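Long-range contacts in dihydroneopterin triphosphate diphosphatase (Escherichia coli O157:H7, PDB 5U7F), which probably hydrolyses dihydroneopterin triphosphate to the monophosphate and pyrophosphate for folate biosynthesis, and also cleaves nucleoside triphosphates, dATP in particular: residues S11-I16 with S38-V43; Q76-F81 with R97-W102. All coordinates share one frame; numbering follows the deposited sequence.

Contact 1 (S11-I16 with S38-V43). With CO (cobalt (II) ion), chain F; SO4 (sulfate ion), chain C.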
# COMPACT_ATOMS: atom_id res chain seq x y z
N SER A 11 -2.91 -8.06 6.22
CA SER A 11 -2.13 -6.92 5.76
C SER A 11 -3.00 -5.66 5.60
O SER A 11 -4.23 -5.70 5.73
CB SER A 11 -1.46 -7.28 4.43
OG SER A 11 -2.41 -7.31 3.38
N ILE A 12 -2.32 -4.56 5.35
CA ILE A 12 -2.93 -3.29 5.08
C ILE A 12 -2.41 -2.76 3.76
O ILE A 12 -1.33 -3.15 3.28
CB ILE A 12 -2.71 -2.26 6.22
CG1 ILE A 12 -1.24 -2.05 6.56
CG2 ILE A 12 -3.45 -2.72 7.48
CD1 ILE A 12 -0.53 -1.07 5.67
N LEU A 13 -3.23 -1.93 3.13
CA LEU A 13 -2.88 -1.22 1.90
C LEU A 13 -3.17 0.25 2.16
O LEU A 13 -4.24 0.57 2.66
CB LEU A 13 -3.72 -1.73 0.73
CG LEU A 13 -3.78 -0.86 -0.54
CD1 LEU A 13 -2.55 -1.12 -1.30
CD2 LEU A 13 -5.00 -1.20 -1.36
N VAL A 14 -2.21 1.13 1.89
CA VAL A 14 -2.45 2.57 2.03
C VAL A 14 -2.27 3.24 0.69
O VAL A 14 -1.17 3.30 0.11
CB VAL A 14 -1.52 3.23 3.08
CG1 VAL A 14 -1.85 4.73 3.17
CG2 VAL A 14 -1.65 2.57 4.42
N VAL A 15 -3.38 3.71 0.13
CA VAL A 15 -3.30 4.42 -1.13
C VAL A 15 -2.96 5.86 -0.83
O VAL A 15 -3.76 6.61 -0.23
CB VAL A 15 -4.62 4.30 -1.94
CG1 VAL A 15 -4.47 5.00 -3.24
CG2 VAL A 15 -4.95 2.84 -2.21
N ILE A 16 -1.75 6.22 -1.22
CA ILE A 16 -1.23 7.58 -1.10
C ILE A 16 -1.44 8.36 -2.39
O ILE A 16 -1.12 7.92 -3.49
CB ILE A 16 0.27 7.58 -0.72
CG1 ILE A 16 0.44 6.92 0.64
CG2 ILE A 16 0.84 9.01 -0.69
CD1 ILE A 16 1.84 6.84 1.17
N SER A 38 1.01 0.73 -4.22
CA SER A 38 0.93 1.64 -3.09
C SER A 38 1.60 0.95 -1.87
O SER A 38 2.19 -0.14 -1.99
CB SER A 38 -0.54 2.01 -2.81
OG SER A 38 -1.25 2.28 -4.02
N VAL A 39 1.59 1.61 -0.71
CA VAL A 39 2.18 1.03 0.49
C VAL A 39 1.37 -0.18 0.98
O VAL A 39 0.17 -0.08 1.14
CB VAL A 39 2.30 2.09 1.59
CG1 VAL A 39 2.62 1.48 2.93
CG2 VAL A 39 3.38 3.10 1.21
N THR A 40 2.01 -1.33 1.16
CA THR A 40 1.35 -2.51 1.77
C THR A 40 2.24 -3.00 2.89
O THR A 40 3.43 -2.73 2.91
CB THR A 40 1.07 -3.67 0.77
OG1 THR A 40 2.30 -4.25 0.33
CG2 THR A 40 0.27 -3.20 -0.42
N GLY A 41 1.65 -3.71 3.86
CA GLY A 41 2.45 -4.31 4.90
C GLY A 41 1.63 -5.22 5.77
O GLY A 41 0.41 -5.03 5.88
N SER A 42 2.29 -6.21 6.38
CA SER A 42 1.65 -7.12 7.33
C SER A 42 1.28 -6.43 8.64
O SER A 42 2.01 -5.57 9.13
CB SER A 42 2.55 -8.32 7.65
OG SER A 42 2.72 -9.16 6.53
N VAL A 43 0.12 -6.81 9.19
CA VAL A 43 -0.29 -6.45 10.54
C VAL A 43 0.36 -7.39 11.52
O VAL A 43 0.07 -8.59 11.52
CB VAL A 43 -1.82 -6.52 10.71
CG1 VAL A 43 -2.23 -6.05 12.10
CG2 VAL A 43 -2.48 -5.69 9.65
CO CO F . 5.28 -3.22 2.18
S SO4 C . 5.70 -5.76 4.28
O1 SO4 C . 4.79 -6.50 3.40
O2 SO4 C . 7.04 -6.34 4.13
O3 SO4 C . 5.70 -4.33 3.91
O4 SO4 C . 5.29 -5.90 5.67
O HOH W 1 -0.46 5.02 -3.56
O HOH W 2 4.53 -5.15 1.48
O HOH W 3 4.66 -2.01 0.46

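Contact 2 (Q76-F81 with R97-W102). With SO4 (sulfate ion), chain B.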
# COMPACT_ATOMS: atom_id res chain seq x y z
N GLN A 76 -12.83 1.50 5.25
CA GLN A 76 -13.84 0.51 5.64
C GLN A 76 -14.08 -0.49 4.51
O GLN A 76 -15.22 -0.73 4.10
CB GLN A 76 -15.15 1.20 6.06
CG GLN A 76 -15.07 1.98 7.38
CD GLN A 76 -16.46 2.35 7.92
OE1 GLN A 76 -17.48 2.02 7.32
NE2 GLN A 76 -16.49 3.03 9.07
N ARG A 77 -12.99 -1.07 4.02
CA ARG A 77 -13.03 -2.16 3.06
C ARG A 77 -11.93 -3.17 3.38
O ARG A 77 -10.81 -2.80 3.74
CB ARG A 77 -12.89 -1.64 1.63
CG ARG A 77 -14.13 -0.81 1.19
CD ARG A 77 -14.61 -1.15 -0.22
NE ARG A 77 -14.65 -2.59 -0.45
CZ ARG A 77 -14.48 -3.18 -1.63
NH1 ARG A 77 -14.25 -2.45 -2.72
NH2 ARG A 77 -14.54 -4.50 -1.72
N THR A 78 -12.30 -4.44 3.27
CA THR A 78 -11.38 -5.57 3.45
C THR A 78 -11.66 -6.55 2.31
O THR A 78 -12.82 -6.89 2.03
CB THR A 78 -11.58 -6.27 4.81
OG1 THR A 78 -11.18 -5.42 5.87
CG2 THR A 78 -10.77 -7.54 4.91
N VAL A 79 -10.60 -7.02 1.65
CA VAL A 79 -10.72 -8.03 0.61
C VAL A 79 -9.77 -9.17 0.93
O VAL A 79 -8.88 -9.01 1.76
CB VAL A 79 -10.41 -7.47 -0.77
CG1 VAL A 79 -11.46 -6.41 -1.15
CG2 VAL A 79 -9.00 -6.89 -0.77
N GLU A 80 -9.98 -10.31 0.27
CA GLU A 80 -9.12 -11.48 0.42
C GLU A 80 -8.70 -11.95 -0.97
O GLU A 80 -9.50 -11.99 -1.89
CB GLU A 80 -9.85 -12.59 1.17
CG GLU A 80 -8.99 -13.81 1.41
CD GLU A 80 -9.77 -15.00 1.95
OE1 GLU A 80 -10.33 -14.90 3.06
OE2 GLU A 80 -9.83 -16.04 1.25
N PHE A 81 -7.42 -12.24 -1.14
CA PHE A 81 -6.94 -12.63 -2.44
C PHE A 81 -5.89 -13.72 -2.31
O PHE A 81 -5.34 -13.96 -1.23
CB PHE A 81 -6.38 -11.43 -3.22
CG PHE A 81 -5.31 -10.66 -2.51
CD1 PHE A 81 -3.99 -11.07 -2.53
CD2 PHE A 81 -5.62 -9.46 -1.88
CE1 PHE A 81 -3.01 -10.31 -1.89
CE2 PHE A 81 -4.66 -8.73 -1.26
CZ PHE A 81 -3.36 -9.15 -1.27
N ARG A 97 -3.90 -17.57 1.08
CA ARG A 97 -4.86 -16.45 1.04
C ARG A 97 -4.37 -15.31 1.91
O ARG A 97 -3.91 -15.56 3.01
CB ARG A 97 -6.26 -16.89 1.54
CG ARG A 97 -6.82 -18.17 0.90
CD ARG A 97 -7.14 -17.99 -0.57
NE ARG A 97 -8.16 -16.95 -0.77
CZ ARG A 97 -8.46 -16.41 -1.94
NH1 ARG A 97 -7.84 -16.82 -3.04
NH2 ARG A 97 -9.39 -15.48 -2.02
N ASN A 98 -4.52 -14.07 1.43
CA ASN A 98 -4.15 -12.89 2.21
C ASN A 98 -5.36 -12.00 2.35
O ASN A 98 -6.10 -11.82 1.40
CB ASN A 98 -3.01 -12.10 1.57
CG ASN A 98 -2.62 -10.89 2.44
OD1 ASN A 98 -1.77 -10.97 3.32
ND2 ASN A 98 -3.31 -9.78 2.23
N THR A 99 -5.58 -11.50 3.55
CA THR A 99 -6.68 -10.60 3.82
C THR A 99 -6.11 -9.17 4.02
O THR A 99 -5.24 -8.95 4.85
CB THR A 99 -7.47 -11.02 5.07
OG1 THR A 99 -7.97 -12.36 4.89
CG2 THR A 99 -8.62 -10.09 5.27
N GLU A 100 -6.66 -8.22 3.28
CA GLU A 100 -6.09 -6.89 3.16
C GLU A 100 -7.12 -5.82 3.50
O GLU A 100 -8.18 -5.80 2.88
CB GLU A 100 -5.61 -6.66 1.74
CG GLU A 100 -5.03 -5.29 1.43
CD GLU A 100 -4.66 -5.18 -0.07
OE1 GLU A 100 -5.57 -5.00 -0.92
OE2 GLU A 100 -3.45 -5.28 -0.39
N SER A 101 -6.78 -4.93 4.42
CA SER A 101 -7.64 -3.78 4.76
C SER A 101 -7.13 -2.48 4.16
O SER A 101 -5.92 -2.21 4.19
CB SER A 101 -7.78 -3.66 6.29
OG SER A 101 -8.43 -4.82 6.77
N TRP A 102 -8.04 -1.65 3.65
CA TRP A 102 -7.66 -0.50 2.83
C TRP A 102 -7.71 0.79 3.63
O TRP A 102 -8.64 1.02 4.40
CB TRP A 102 -8.57 -0.34 1.59
CG TRP A 102 -8.50 -1.41 0.58
CD1 TRP A 102 -7.62 -2.47 0.56
CD2 TRP A 102 -9.35 -1.58 -0.54
NE1 TRP A 102 -7.87 -3.26 -0.52
CE2 TRP A 102 -8.92 -2.74 -1.22
CE3 TRP A 102 -10.44 -0.87 -1.05
CZ2 TRP A 102 -9.53 -3.19 -2.38
CZ3 TRP A 102 -11.04 -1.32 -2.21
CH2 TRP A 102 -10.59 -2.48 -2.85
S SO4 B . -8.33 -14.20 -6.30
O1 SO4 B . -8.21 -15.18 -7.38
O2 SO4 B . -8.64 -14.90 -5.06
O3 SO4 B . -7.05 -13.50 -6.17
O4 SO4 B . -9.40 -13.25 -6.61
O HOH W 4 -10.35 -0.47 5.91
O HOH W 5 -10.76 -13.03 5.34

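Contact 1 (S11-I16 with S38-V43)
Leu13 and Thr40 face each other on the same side of two antiparallel strands, slanting across one another so that Leu13 CD1 rests 3.6 Å from Thr40 CG2. With Thr40 chi1 at 67°, the methyl lies anti to the carbonyl carbon and is turned to the leucine, while OG1 goes to water 2. On the face that Ile12, Val14 and Val39 turn to helix 49-61, the CG2 methyls of Ile12 and Val43 meet at 3.8 Å, the side chains crossing nearly at a right angle; at the far end Ile16 CD1 touches Val39 CG2 at 4.0 Å. Ile12 CD1 lies against the Gly41 backbone. Ile12 N bonds to Gly41 O (2.8 Å, 161°) and Val14 N to Val39 O, whereas Val39 N to Val14 O is weak. Ser38 OG and Ile16 N both donate to water 1; Asn138 also bonds that hydroxyl. Thr40 O binds cobalt at 2.0 Å beside a sulfate oxygen and waters 2 and 3, with Glu60 and Glu117 completing the shell. Ser42 N holds the same sulfate through O4 (3.1 Å). A strand running into the Nudix box and lending a backbone carbonyl to the metal site is characteristic of the Nudix hydrolase fold.

Contact 2 (Q76-F81 with R97-W102)
Strands 76-81 and 97-102 run antiparallel, their axes 4.6 Å apart at closest, joined by paired backbone bonds at Val79-Glu100 and Phe81-Asn98 and by Trp102 N to Arg77 O. On the face of Thr78, Glu80, Thr99 and Ser101, the hydroxyls Thr78 OG1 and Ser101 OG are hydrogen-bonded at 3.0 Å, and the methyls Thr78 CG2 and Thr99 CG2 are pressed to a tight 3.4 Å. Glu80 reaches across Arg97 at about a right angle: NE meets OE2 on its anti side at 2.8 Å and nearly straight (169°), in the guanidinium plane, while NH2 adds a weak bond to the same oxygen. Sulfate O2 takes NH1 and NH2 at the guanidinium edge, and Glu82 is a further salt-bridge partner of NH1. The pair forms a beta hairpin with a long connection, at the outer side of the mixed Nudix sheet. On its opposite face, Phe81 CG sits between backbone N and carbonyl carbon (chi1 55°), which lays the ring alongside Asn98, CZ 3.6 Å from ND2, which is hydrogen-bonded to Ser11 OG; the Glu100 carboxylate approaches the ring edge. Trp102 NE1 donates to Glu100 OE1 at 2.9 Å, and Ser137 also bonds that oxygen. Arg77 runs beside the indole, its NH1 3.4 Å from Trp102 CZ3 and held by Gln140, from helix 136-147. Phe81 is a predicted substrate-binding residue.

From the N terminus, strand 10-18 enters the middle of the sheet, and contact 1 closes when strand 36-42 returns beside it, the intervening chain having supplied strand 23-29. The Nudix-box helix 49-61 follows before strand 72-82 opens contact 2, which closes after a largely irregular connection to strand 97-107. The two contacts are thus in series, neither nested nor crossed. In space they join through neighbouring strands 10-18 and 97-107: Ser11 N probably bonds Thr99 O, Ser11 OG bonds Asn98 ND2, and Leu13 CD2 packs on Trp102 CD1. Contact 2 thereby connects the edge strand 72-82, one of the two outermost in the chain, to the central, metal-binding part of the sheet.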